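PDB 4OMF: F420-reducing hydrogenase, subunit beta, which probably binds coenzyme F420 and reduces it with hydrogen-derived electrons, using a bound FAD close to an iron-sulfur cluster. Local coordinates for residues I9-S14 with V210-G215; G26-G31 with G237-K242. All blocks are in the same frame, centred on the assembly; numbering follows the deposited sequence.

Overall arrangement
From the N terminus the chain first lays down strand 8-14, an inner strand of the large mixed sheet, then enters helix 28-39 by way of G26 and G27. Contact 1 closes a loop of 195 residues between S14 and V210, bringing V210-G215, the link between strands 205-208 and 217-221, back to strand 8-14. Contact 2 closes a second long loop, setting the start of outermost strand 239-243 against helix 28-39. The two loops cross, since their segments alternate along the chain. They meet at strand 8-14, which bonds to K242 through S11 and to G26 through S14. Both contacts also reach FAD, contact 1 at its flavin and contact 2 at its phosphates.

Contact 1: residues I9-S14 with V210-G215. With FAD (flavin-adenine dinucleotide), chain R.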
ATOM      1  N   ILE C   9      34.548 -33.053 -10.344  1.00 29.45           N
ATOM      2  CA  ILE C   9      33.647 -33.598  -9.333  1.00 23.26           C
ATOM      3  C   ILE C   9      34.404 -34.609  -8.474  1.00 24.58           C
ATOM      4  O   ILE C   9      35.020 -35.537  -9.008  1.00 26.67           O
ATOM      5  CB  ILE C   9      32.422 -34.292  -9.960  1.00 29.49           C
ATOM      6  CG1 ILE C   9      31.663 -33.308 -10.864  1.00 28.50           C
ATOM      7  CG2 ILE C   9      31.525 -34.856  -8.862  1.00 23.71           C
ATOM      8  CD1 ILE C   9      30.422 -33.906 -11.516  1.00 29.60           C
ATOM      9  N   VAL C  10      34.353 -34.420  -7.153  1.00 26.27           N
ATOM     10  CA  VAL C  10      35.020 -35.302  -6.207  1.00 25.83           C
ATOM     11  C   VAL C  10      34.083 -35.632  -5.047  1.00 25.33           C
ATOM     12  O   VAL C  10      33.056 -34.965  -4.849  1.00 23.24           O
ATOM     13  CB  VAL C  10      36.313 -34.666  -5.629  1.00 22.38           C
ATOM     14  CG1 VAL C  10      37.353 -34.440  -6.749  1.00 26.84           C
ATOM     15  CG2 VAL C  10      36.007 -33.352  -4.863  1.00 24.46           C
ATOM     16  N   SER C  11      34.453 -36.652  -4.280  1.00 24.78           N
ATOM     17  CA  SER C  11      33.837 -36.895  -2.979  1.00 27.36           C
ATOM     18  C   SER C  11      34.768 -36.311  -1.912  1.00 21.96           C
ATOM     19  O   SER C  11      35.983 -36.519  -1.988  1.00 25.65           O
ATOM     20  CB  SER C  11      33.613 -38.399  -2.745  1.00 28.86           C
ATOM     21  OG  SER C  11      32.673 -38.601  -1.695  1.00 29.06           O
ATOM     22  N   ALA C  12      34.224 -35.568  -0.944  1.00 24.13           N
ATOM     23  CA  ALA C  12      35.096 -34.904   0.027  1.00 24.44           C
ATOM     24  C   ALA C  12      34.504 -34.804   1.421  1.00 22.66           C
ATOM     25  O   ALA C  12      33.280 -34.877   1.625  1.00 23.54           O
ATOM     26  CB  ALA C  12      35.497 -33.490  -0.474  1.00 22.00           C
ATOM     27  N   ARG C  13      35.402 -34.628   2.384  1.00 24.50           N
ATOM     28  CA  ARG C  13      35.033 -34.519   3.793  0.54 26.44           C
ATOM     29  C   ARG C  13      36.015 -33.588   4.501  1.00 29.34           C
ATOM     30  O   ARG C  13      37.221 -33.638   4.252  1.00 30.96           O
ATOM     31  CB  ARG C  13      35.022 -35.911   4.441  0.54 30.89           C
ATOM     32  CG  ARG C  13      34.764 -35.965   5.940  0.54 33.95           C
ATOM     33  CD  ARG C  13      34.496 -37.410   6.358  0.54 35.91           C
ATOM     34  NE  ARG C  13      34.404 -37.614   7.805  0.54 36.92           N
ATOM     35  CZ  ARG C  13      33.339 -37.333   8.552  0.54 31.65           C
ATOM     36  NH1 ARG C  13      32.250 -36.799   8.012  0.54 24.58           N
ATOM     37  NH2 ARG C  13      33.374 -37.579   9.854  0.54 39.22           N
ATOM     38  N   SER C  14      35.502 -32.723   5.371  1.00 26.52           N
ATOM     39  CA  SER C  14      36.364 -31.860   6.174  1.00 27.02           C
ATOM     40  C   SER C  14      37.282 -32.718   7.043  1.00 27.53           C
ATOM     41  O   SER C  14      36.873 -33.796   7.459  1.00 27.44           O
ATOM     42  CB  SER C  14      35.522 -30.947   7.056  1.00 26.53           C
ATOM     43  OG  SER C  14      36.331 -30.358   8.054  1.00 28.71           O
ATOM     44  N   VAL C 210      24.174 -36.375  -2.041  1.00 24.82           N
ATOM     45  CA  VAL C 210      23.869 -37.403  -3.037  1.00 22.78           C
ATOM     46  C   VAL C 210      25.081 -37.796  -3.872  1.00 25.91           C
ATOM     47  O   VAL C 210      25.784 -36.945  -4.414  1.00 25.09           O
ATOM     48  CB  VAL C 210      22.730 -36.949  -3.956  1.00 24.14           C
ATOM     49  CG1 VAL C 210      22.533 -37.938  -5.100  1.00 24.67           C
ATOM     50  CG2 VAL C 210      21.453 -36.806  -3.135  1.00 25.39           C
ATOM     51  N   GLY C 211      25.329 -39.104  -3.952  1.00 24.81           N
ATOM     52  CA  GLY C 211      26.429 -39.632  -4.750  1.00 28.48           C
ATOM     53  C   GLY C 211      27.577 -40.062  -3.856  1.00 30.02           C
ATOM     54  O   GLY C 211      28.459 -40.814  -4.271  1.00 32.50           O
ATOM     55  N   SER C 212      27.538 -39.605  -2.604  1.00 28.56           N
ATOM     56  CA  SER C 212      28.589 -39.896  -1.624  1.00 26.10           C
ATOM     57  C   SER C 212      28.038 -40.680  -0.433  1.00 26.92           C
ATOM     58  O   SER C 212      26.851 -40.589  -0.120  1.00 32.12           O
ATOM     59  CB  SER C 212      29.242 -38.593  -1.125  1.00 26.69           C
ATOM     60  OG  SER C 212      30.125 -38.052  -2.094  1.00 29.02           O
ATOM     61  N   PRO C 213      28.914 -41.438   0.246  1.00 31.56           N
ATOM     62  CA  PRO C 213      28.520 -42.149   1.467  1.00 32.58           C
ATOM     63  C   PRO C 213      28.315 -41.193   2.639  1.00 33.27           C
ATOM     64  O   PRO C 213      28.647 -40.006   2.551  1.00 29.42           O
ATOM     65  CB  PRO C 213      29.694 -43.104   1.719  1.00 31.00           C
ATOM     66  CG  PRO C 213      30.856 -42.462   1.045  1.00 33.90           C
ATOM     67  CD  PRO C 213      30.314 -41.710  -0.131  1.00 33.23           C
ATOM     68  N   ASP C 214      27.740 -41.709   3.719  1.00 35.29           N
ATOM     69  CA  ASP C 214      27.419 -40.894   4.887  1.00 36.51           C
ATOM     70  C   ASP C 214      28.648 -40.186   5.450  1.00 29.00           C
ATOM     71  O   ASP C 214      29.691 -40.801   5.650  1.00 29.90           O
ATOM     72  CB  ASP C 214      26.773 -41.758   5.973  1.00 43.96           C
ATOM     73  CG  ASP C 214      25.346 -42.149   5.630  1.00 52.97           C
ATOM     74  OD1 ASP C 214      24.577 -41.264   5.203  1.00 52.26           O
ATOM     75  OD2 ASP C 214      25.002 -43.341   5.774  1.00 60.54           O
ATOM     76  N   GLY C 215      28.524 -38.886   5.687  1.00 27.25           N
ATOM     77  CA  GLY C 215      29.617 -38.122   6.267  1.00 26.52           C
ATOM     78  C   GLY C 215      30.556 -37.577   5.212  1.00 27.35           C
ATOM     79  O   GLY C 215      31.573 -36.942   5.523  1.00 27.91           O
TER
HETATM   80  PA  FAD R 405      27.525 -27.765   6.758  1.00 21.12           P
HETATM   81  O1A FAD R 405      26.583 -28.637   7.548  1.00 20.55           O
HETATM   82  O2A FAD R 405      28.960 -27.548   7.140  1.00 22.67           O
HETATM   83  O5B FAD R 405      26.852 -26.326   6.648  1.00 21.12           O
HETATM   84  C5B FAD R 405      25.521 -26.305   6.111  1.00 21.81           C
HETATM   85  C4B FAD R 405      25.278 -24.903   5.547  1.00 23.30           C
HETATM   86  O4B FAD R 405      23.982 -24.859   4.947  1.00 24.29           O
HETATM   87  C3B FAD R 405      25.309 -23.872   6.668  1.00 24.79           C
HETATM   88  O3B FAD R 405      26.148 -22.755   6.335  1.00 21.05           O
HETATM   89  C2B FAD R 405      23.859 -23.417   6.758  1.00 25.17           C
HETATM   90  O2B FAD R 405      23.783 -22.023   7.099  1.00 29.28           O
HETATM   91  C1B FAD R 405      23.311 -23.683   5.368  1.00 19.96           C
HETATM   92  N9A FAD R 405      21.859 -23.923   5.433  1.00 18.57           N
HETATM   93  C8A FAD R 405      21.245 -24.820   6.224  1.00 19.52           C
HETATM   94  N7A FAD R 405      19.906 -24.794   6.026  1.00 17.65           N
HETATM   95  C5A FAD R 405      19.672 -23.848   5.075  1.00 18.43           C
HETATM   96  C6A FAD R 405      18.471 -23.292   4.411  1.00 22.65           C
HETATM   97  N6A FAD R 405      17.223 -23.731   4.723  1.00 21.71           N
HETATM   98  N1A FAD R 405      18.670 -22.341   3.485  1.00 20.14           N
HETATM   99  C2A FAD R 405      19.894 -21.860   3.181  1.00 21.72           C
HETATM  100  N3A FAD R 405      21.038 -22.306   3.753  1.00 21.49           N
HETATM  101  C4A FAD R 405      20.966 -23.285   4.690  1.00 20.42           C
HETATM  102  N1  FAD R 405      21.442 -32.187  -0.472  1.00 21.47           N
HETATM  103  C2  FAD R 405      21.343 -33.097  -1.521  1.00 20.74           C
HETATM  104  O2  FAD R 405      22.295 -33.874  -1.733  1.00 22.08           O
HETATM  105  N3  FAD R 405      20.174 -33.143  -2.268  1.00 19.91           N
HETATM  106  C4  FAD R 405      19.136 -32.269  -2.018  1.00 22.00           C
HETATM  107  O4  FAD R 405      18.116 -32.318  -2.740  1.00 20.32           O
HETATM  108  C4X FAD R 405      18.965 -31.864  -0.641  1.00 22.69           C
HETATM  109  N5  FAD R 405      17.773 -31.019  -0.373  1.00 19.24           N
HETATM  110  C5X FAD R 405      18.117 -29.765   0.309  1.00 21.18           C
HETATM  111  C6  FAD R 405      17.030 -28.903   0.531  1.00 18.08           C
HETATM  112  C7  FAD R 405      17.185 -27.784   1.358  1.00 19.78           C
HETATM  113  C7M FAD R 405      16.017 -26.836   1.594  1.00 19.56           C
HETATM  114  C8  FAD R 405      18.424 -27.567   1.958  1.00 19.24           C
HETATM  115  C8M FAD R 405      18.717 -26.396   2.878  1.00 20.29           C
HETATM  116  C9  FAD R 405      19.516 -28.438   1.752  1.00 19.54           C
HETATM  117  C9A FAD R 405      19.341 -29.601   0.994  1.00 19.92           C
HETATM  118  N10 FAD R 405      20.456 -30.428   0.698  1.00 19.58           N
HETATM  119  C10 FAD R 405      20.287 -31.617   0.013  1.00 21.69           C
HETATM  120  C1' FAD R 405      21.848 -30.066   1.030  1.00 20.57           C
HETATM  121  C2' FAD R 405      22.348 -30.639   2.330  1.00 21.20           C
HETATM  122  O2' FAD R 405      21.381 -31.058   3.179  1.00 21.08           O
HETATM  123  C3' FAD R 405      23.375 -29.938   2.853  1.00 20.94           C
HETATM  124  O3' FAD R 405      23.010 -28.740   3.370  1.00 22.09           O
HETATM  125  C4' FAD R 405      24.665 -29.909   2.050  1.00 19.98           C
HETATM  126  O4' FAD R 405      25.113 -31.235   1.698  1.00 23.63           O
HETATM  127  C5' FAD R 405      25.764 -29.156   2.807  1.00 19.12           C
HETATM  128  O5' FAD R 405      26.275 -29.974   3.848  1.00 20.17           O
HETATM  129  P   FAD R 405      27.692 -29.664   4.525  1.00 21.05           P
HETATM  130  O1P FAD R 405      28.681 -29.480   3.395  1.00 21.39           O
HETATM  131  O2P FAD R 405      27.990 -30.703   5.566  1.00 20.62           O
HETATM  132  O3P FAD R 405      27.445 -28.203   5.197  1.00 22.88           O
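S11 and S212 meet hydroxyl to hydroxyl, OG to OG at 2.6 Å, joining strand 8-14 to the loop that connects strands 205-208 and 217-221. Serine suits both places: each hydroxyl can give and accept, each side chain is buried, and S212 OG also bonds to T218 OG1 at the start of the next strand. Loop and strand run only 7° apart in direction here, and two residues on along the strand and three along the loop, a second pair forms. In one of its two deposited conformers, R13 reaches along the carbonyl of G215. Its CG stands anti to the backbone N (chi1 175°), and the chain continues extended as far as NE. CB lies 3.8 Å from G215 O, CG comes to 3.4 Å of that oxygen, and CD closes to 3.1 Å. NE swings off again, to 3.7 Å from G215 O, and CZ stays at a similar distance. NH1 then returns to G215 O at 2.6 Å, with 148° at the hydrogen. The donor lies in the carbonyl plane on a lone pair, and the oxygen meets the guanidinium near its edge, a little tilted from its plane. Glycine fits the place of G215 because at its backbone angles a CB would be jammed against the preceding carbonyl oxygen. At the loop's other end V210 N donates to FAD O2 at 3.1 Å, while its CG2 packs by the same oxygen. The contact thus rests mainly on two hydrogen bonds tying a loop to a strand, with little apolar packing. The loop also brings an N-H to the flavin's C2 carbonyl, where such a donor would probably stabilise negative charge on the reduced ring.

Contact 2: residues G26-G31 with G237-K242; sequences GGIVTG and GLFETK. With FAD (flavin-adenine dinucleotide), chain R.
The ring of F239 points its edge at a backbone oxygen: G27 O lies in the ring plane, 3.8 Å from CE2. That oxygen also accepts the first-turn helical bond from G31 N (3.0 Å); the ring C-H, at its greater length, is probably no more than a mildly favourable neighbour. Beside it the I28 side chain crosses the ring obliquely, its CD1 3.6 Å from F239 CE2, an apolar tip suited to a buried ring. CZ meets the backbone of G31, 3.7 Å from its C atom. Glycine suits this place, since a CB on G31 would probably run into CZ and crowd G27 O. F239 also touches A233 and V234 of helix 224-235, and F230 meets its ring with the two planes inclined. Replacing F239 by an alanine removes the ring and is likely to leave I28 CD1 and the backbone of G31 without their partner, opening a gap between strand 239-243 and helix 28-39. The other side of the same turn grips the FAD pyrophosphate. G27, at the N-cap with positive phi, donates its N-H to FAD O2P, N to O2P 2.9 Å. V29 N bonds FAD O1P at 3.2 Å and nearly straight (162°), while the bond from I28 N to that oxygen is weak. T30 holds FAD O2A twice, through its N and through OG1 at 2.6 Å. With chi1 at -63° the hydroxyl sits beside the backbone N, which lets both donors converge on one oxygen. The contact therefore has two chemistries: F239 packs the outermost strand against the helix through apolar and backbone atoms, and the backbone N-H groups at the helix start, probably aided by its dipole, would help to offset the phosphate charge.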
ATOM      1  N   GLY C  26      29.614 -33.673   4.613  1.00 22.96           N
ATOM      2  CA  GLY C  26      31.075 -33.624   4.686  1.00 20.09           C
ATOM      3  C   GLY C  26      31.631 -32.362   5.345  1.00 20.35           C
ATOM      4  O   GLY C  26      32.829 -32.254   5.593  1.00 23.18           O
ATOM      5  N   GLY C  27      30.767 -31.398   5.642  1.00 23.85           N
ATOM      6  CA  GLY C  27      31.229 -30.149   6.218  1.00 21.44           C
ATOM      7  C   GLY C  27      31.939 -29.283   5.196  1.00 23.83           C
ATOM      8  O   GLY C  27      32.847 -28.517   5.527  1.00 22.78           O
ATOM      9  N   ILE C  28      31.518 -29.401   3.947  1.00 18.13           N
ATOM     10  CA  ILE C  28      32.150 -28.659   2.875  1.00 21.39           C
ATOM     11  C   ILE C  28      31.825 -27.171   2.988  1.00 22.19           C
ATOM     12  O   ILE C  28      32.695 -26.319   2.798  1.00 22.64           O
ATOM     13  CB  ILE C  28      31.706 -29.188   1.495  1.00 21.89           C
ATOM     14  CG1 ILE C  28      31.908 -30.700   1.404  1.00 18.56           C
ATOM     15  CG2 ILE C  28      32.434 -28.452   0.369  1.00 21.74           C
ATOM     16  CD1 ILE C  28      33.327 -31.196   1.690  1.00 19.26           C
ATOM     17  N   VAL C  29      30.578 -26.844   3.305  1.00 20.68           N
ATOM     18  CA  VAL C  29      30.216 -25.442   3.362  1.00 18.37           C
ATOM     19  C   VAL C  29      30.921 -24.754   4.513  1.00 18.49           C
ATOM     20  O   VAL C  29      31.578 -23.725   4.318  1.00 20.16           O
ATOM     21  CB  VAL C  29      28.706 -25.236   3.508  1.00 17.55           C
ATOM     22  CG1 VAL C  29      28.391 -23.728   3.540  1.00 18.55           C
ATOM     23  CG2 VAL C  29      27.997 -25.918   2.344  1.00 21.76           C
ATOM     24  N   THR C  30      30.802 -25.322   5.704  1.00 17.01           N
ATOM     25  CA  THR C  30      31.414 -24.689   6.877  1.00 24.65           C
ATOM     26  C   THR C  30      32.951 -24.647   6.749  1.00 27.18           C
ATOM     27  O   THR C  30      33.584 -23.629   7.033  1.00 26.14           O
ATOM     28  CB  THR C  30      31.023 -25.416   8.183  1.00 20.20           C
ATOM     29  OG1 THR C  30      29.600 -25.327   8.378  1.00 21.46           O
ATOM     30  CG2 THR C  30      31.746 -24.792   9.377  1.00 22.68           C
ATOM     31  N   GLY C  31      33.539 -25.755   6.317  1.00 21.05           N
ATOM     32  CA  GLY C  31      34.975 -25.847   6.113  1.00 22.64           C
ATOM     33  C   GLY C  31      35.504 -24.866   5.074  1.00 21.60           C
ATOM     34  O   GLY C  31      36.549 -24.243   5.265  1.00 20.78           O
ATOM     35  N   GLY C 237      45.142 -29.105   3.341  1.00 33.50           N
ATOM     36  CA  GLY C 237      44.851 -30.263   4.172  1.00 31.83           C
ATOM     37  C   GLY C 237      43.578 -30.105   4.988  1.00 31.23           C
ATOM     38  O   GLY C 237      43.384 -30.796   5.991  1.00 33.83           O
ATOM     39  N   LEU C 238      42.705 -29.206   4.548  1.00 30.16           N
ATOM     40  CA  LEU C 238      41.440 -28.980   5.232  1.00 28.13           C
ATOM     41  C   LEU C 238      40.332 -29.895   4.709  1.00 31.09           C
ATOM     42  O   LEU C 238      39.284 -30.022   5.346  1.00 26.57           O
ATOM     43  CB  LEU C 238      41.022 -27.525   5.098  1.00 28.63           C
ATOM     44  CG  LEU C 238      41.866 -26.502   5.863  1.00 36.30           C
ATOM     45  CD1 LEU C 238      41.161 -25.190   5.801  1.00 36.13           C
ATOM     46  CD2 LEU C 238      42.070 -26.907   7.307  1.00 36.63           C
ATOM     47  N   PHE C 239      40.559 -30.518   3.550  1.00 30.96           N
ATOM     48  CA  PHE C 239      39.655 -31.548   3.037  1.00 28.56           C
ATOM     49  C   PHE C 239      40.412 -32.777   2.562  1.00 29.69           C
ATOM     50  O   PHE C 239      41.529 -32.677   2.050  1.00 33.11           O
ATOM     51  CB  PHE C 239      38.797 -31.030   1.873  1.00 29.44           C
ATOM     52  CG  PHE C 239      37.873 -29.915   2.245  1.00 27.56           C
ATOM     53  CD1 PHE C 239      38.153 -28.614   1.867  1.00 32.61           C
ATOM     54  CD2 PHE C 239      36.723 -30.168   2.976  1.00 28.53           C
ATOM     55  CE1 PHE C 239      37.302 -27.579   2.212  1.00 29.77           C
ATOM     56  CE2 PHE C 239      35.871 -29.143   3.313  1.00 26.10           C
ATOM     57  CZ  PHE C 239      36.168 -27.844   2.938  1.00 29.73           C
ATOM     58  N   GLU C 240      39.793 -33.932   2.776  1.00 30.51           N
ATOM     59  CA  GLU C 240      40.196 -35.202   2.180  1.00 32.70           C
ATOM     60  C   GLU C 240      39.276 -35.425   0.980  1.00 30.30           C
ATOM     61  O   GLU C 240      38.073 -35.186   1.082  1.00 26.83           O
ATOM     62  CB  GLU C 240      40.069 -36.345   3.204  1.00 36.29           C
ATOM     63  CG  GLU C 240      40.567 -37.717   2.752  1.00 49.99           C
ATOM     64  CD  GLU C 240      40.174 -38.837   3.729  1.00 53.79           C
ATOM     65  OE1 GLU C 240      39.661 -38.521   4.833  1.00 48.22           O
ATOM     66  OE2 GLU C 240      40.363 -40.028   3.382  1.00 55.43           O
ATOM     67  N   THR C 241      39.827 -35.855  -0.159  1.00 30.02           N
ATOM     68  CA  THR C 241      38.997 -36.076  -1.353  1.00 29.21           C
ATOM     69  C   THR C 241      39.257 -37.428  -2.014  1.00 35.14           C
ATOM     70  O   THR C 241      40.355 -37.980  -1.918  1.00 37.38           O
ATOM     71  CB  THR C 241      39.212 -34.972  -2.435  1.00 34.40           C
ATOM     72  OG1 THR C 241      40.502 -35.120  -3.049  1.00 33.25           O
ATOM     73  CG2 THR C 241      39.103 -33.600  -1.824  1.00 37.80           C
ATOM     74  N   LYS C 242      38.234 -37.942  -2.691  1.00 32.06           N
ATOM     75  CA  LYS C 242      38.337 -39.145  -3.519  1.00 34.05           C
ATOM     76  C   LYS C 242      37.703 -38.859  -4.885  1.00 39.00           C
ATOM     77  O   LYS C 242      36.684 -38.159  -4.955  1.00 33.23           O
ATOM     78  CB  LYS C 242      37.629 -40.336  -2.848  1.00 35.33           C
ATOM     79  CG  LYS C 242      37.963 -40.541  -1.366  1.00 41.22           C
ATOM     80  CD  LYS C 242      37.225 -41.742  -0.738  1.00 41.06           C
ATOM     81  CE  LYS C 242      37.837 -42.097   0.621  1.00 43.23           C
ATOM     82  NZ  LYS C 242      37.171 -43.242   1.303  1.00 45.32           N
TER
HETATM   83  PA  FAD R 405      27.525 -27.765   6.758  1.00 21.12           P
HETATM   84  O1A FAD R 405      26.583 -28.637   7.548  1.00 20.55           O
HETATM   85  O2A FAD R 405      28.960 -27.548   7.140  1.00 22.67           O
HETATM   86  O5B FAD R 405      26.852 -26.326   6.648  1.00 21.12           O
HETATM   87  C5B FAD R 405      25.521 -26.305   6.111  1.00 21.81           C
HETATM   88  C4B FAD R 405      25.278 -24.903   5.547  1.00 23.30           C
HETATM   89  O4B FAD R 405      23.982 -24.859   4.947  1.00 24.29           O
HETATM   90  C3B FAD R 405      25.309 -23.872   6.668  1.00 24.79           C
HETATM   91  O3B FAD R 405      26.148 -22.755   6.335  1.00 21.05           O
HETATM   92  C2B FAD R 405      23.859 -23.417   6.758  1.00 25.17           C
HETATM   93  O2B FAD R 405      23.783 -22.023   7.099  1.00 29.28           O
HETATM   94  C1B FAD R 405      23.311 -23.683   5.368  1.00 19.96           C
HETATM   95  N9A FAD R 405      21.859 -23.923   5.433  1.00 18.57           N
HETATM   96  C8A FAD R 405      21.245 -24.820   6.224  1.00 19.52           C
HETATM   97  N7A FAD R 405      19.906 -24.794   6.026  1.00 17.65           N
HETATM   98  C5A FAD R 405      19.672 -23.848   5.075  1.00 18.43           C
HETATM   99  C6A FAD R 405      18.471 -23.292   4.411  1.00 22.65           C
HETATM  100  N6A FAD R 405      17.223 -23.731   4.723  1.00 21.71           N
HETATM  101  N1A FAD R 405      18.670 -22.341   3.485  1.00 20.14           N
HETATM  102  C2A FAD R 405      19.894 -21.860   3.181  1.00 21.72           C
HETATM  103  N3A FAD R 405      21.038 -22.306   3.753  1.00 21.49           N
HETATM  104  C4A FAD R 405      20.966 -23.285   4.690  1.00 20.42           C
HETATM  105  N1  FAD R 405      21.442 -32.187  -0.472  1.00 21.47           N
HETATM  106  C2  FAD R 405      21.343 -33.097  -1.521  1.00 20.74           C
HETATM  107  O2  FAD R 405      22.295 -33.874  -1.733  1.00 22.08           O
HETATM  108  N3  FAD R 405      20.174 -33.143  -2.268  1.00 19.91           N
HETATM  109  C4  FAD R 405      19.136 -32.269  -2.018  1.00 22.00           C
HETATM  110  O4  FAD R 405      18.116 -32.318  -2.740  1.00 20.32           O
HETATM  111  C4X FAD R 405      18.965 -31.864  -0.641  1.00 22.69           C
HETATM  112  N5  FAD R 405      17.773 -31.019  -0.373  1.00 19.24           N
HETATM  113  C5X FAD R 405      18.117 -29.765   0.309  1.00 21.18           C
HETATM  114  C6  FAD R 405      17.030 -28.903   0.531  1.00 18.08           C
HETATM  115  C7  FAD R 405      17.185 -27.784   1.358  1.00 19.78           C
HETATM  116  C7M FAD R 405      16.017 -26.836   1.594  1.00 19.56           C
HETATM  117  C8  FAD R 405      18.424 -27.567   1.958  1.00 19.24           C
HETATM  118  C8M FAD R 405      18.717 -26.396   2.878  1.00 20.29           C
HETATM  119  C9  FAD R 405      19.516 -28.438   1.752  1.00 19.54           C
HETATM  120  C9A FAD R 405      19.341 -29.601   0.994  1.00 19.92           C
HETATM  121  N10 FAD R 405      20.456 -30.428   0.698  1.00 19.58           N
HETATM  122  C10 FAD R 405      20.287 -31.617   0.013  1.00 21.69           C
HETATM  123  C1' FAD R 405      21.848 -30.066   1.030  1.00 20.57           C
HETATM  124  C2' FAD R 405      22.348 -30.639   2.330  1.00 21.20           C
HETATM  125  O2' FAD R 405      21.381 -31.058   3.179  1.00 21.08           O
HETATM  126  C3' FAD R 405      23.375 -29.938   2.853  1.00 20.94           C
HETATM  127  O3' FAD R 405      23.010 -28.740   3.370  1.00 22.09           O
HETATM  128  C4' FAD R 405      24.665 -29.909   2.050  1.00 19.98           C
HETATM  129  O4' FAD R 405      25.113 -31.235   1.698  1.00 23.63           O
HETATM  130  C5' FAD R 405      25.764 -29.156   2.807  1.00 19.12           C
HETATM  131  O5' FAD R 405      26.275 -29.974   3.848  1.00 20.17           O
HETATM  132  P   FAD R 405      27.692 -29.664   4.525  1.00 21.05           P
HETATM  133  O1P FAD R 405      28.681 -29.480   3.395  1.00 21.39           O
HETATM  134  O2P FAD R 405      27.990 -30.703   5.566  1.00 20.62           O
HETATM  135  O3P FAD R 405      27.445 -28.203   5.197  1.00 22.88           O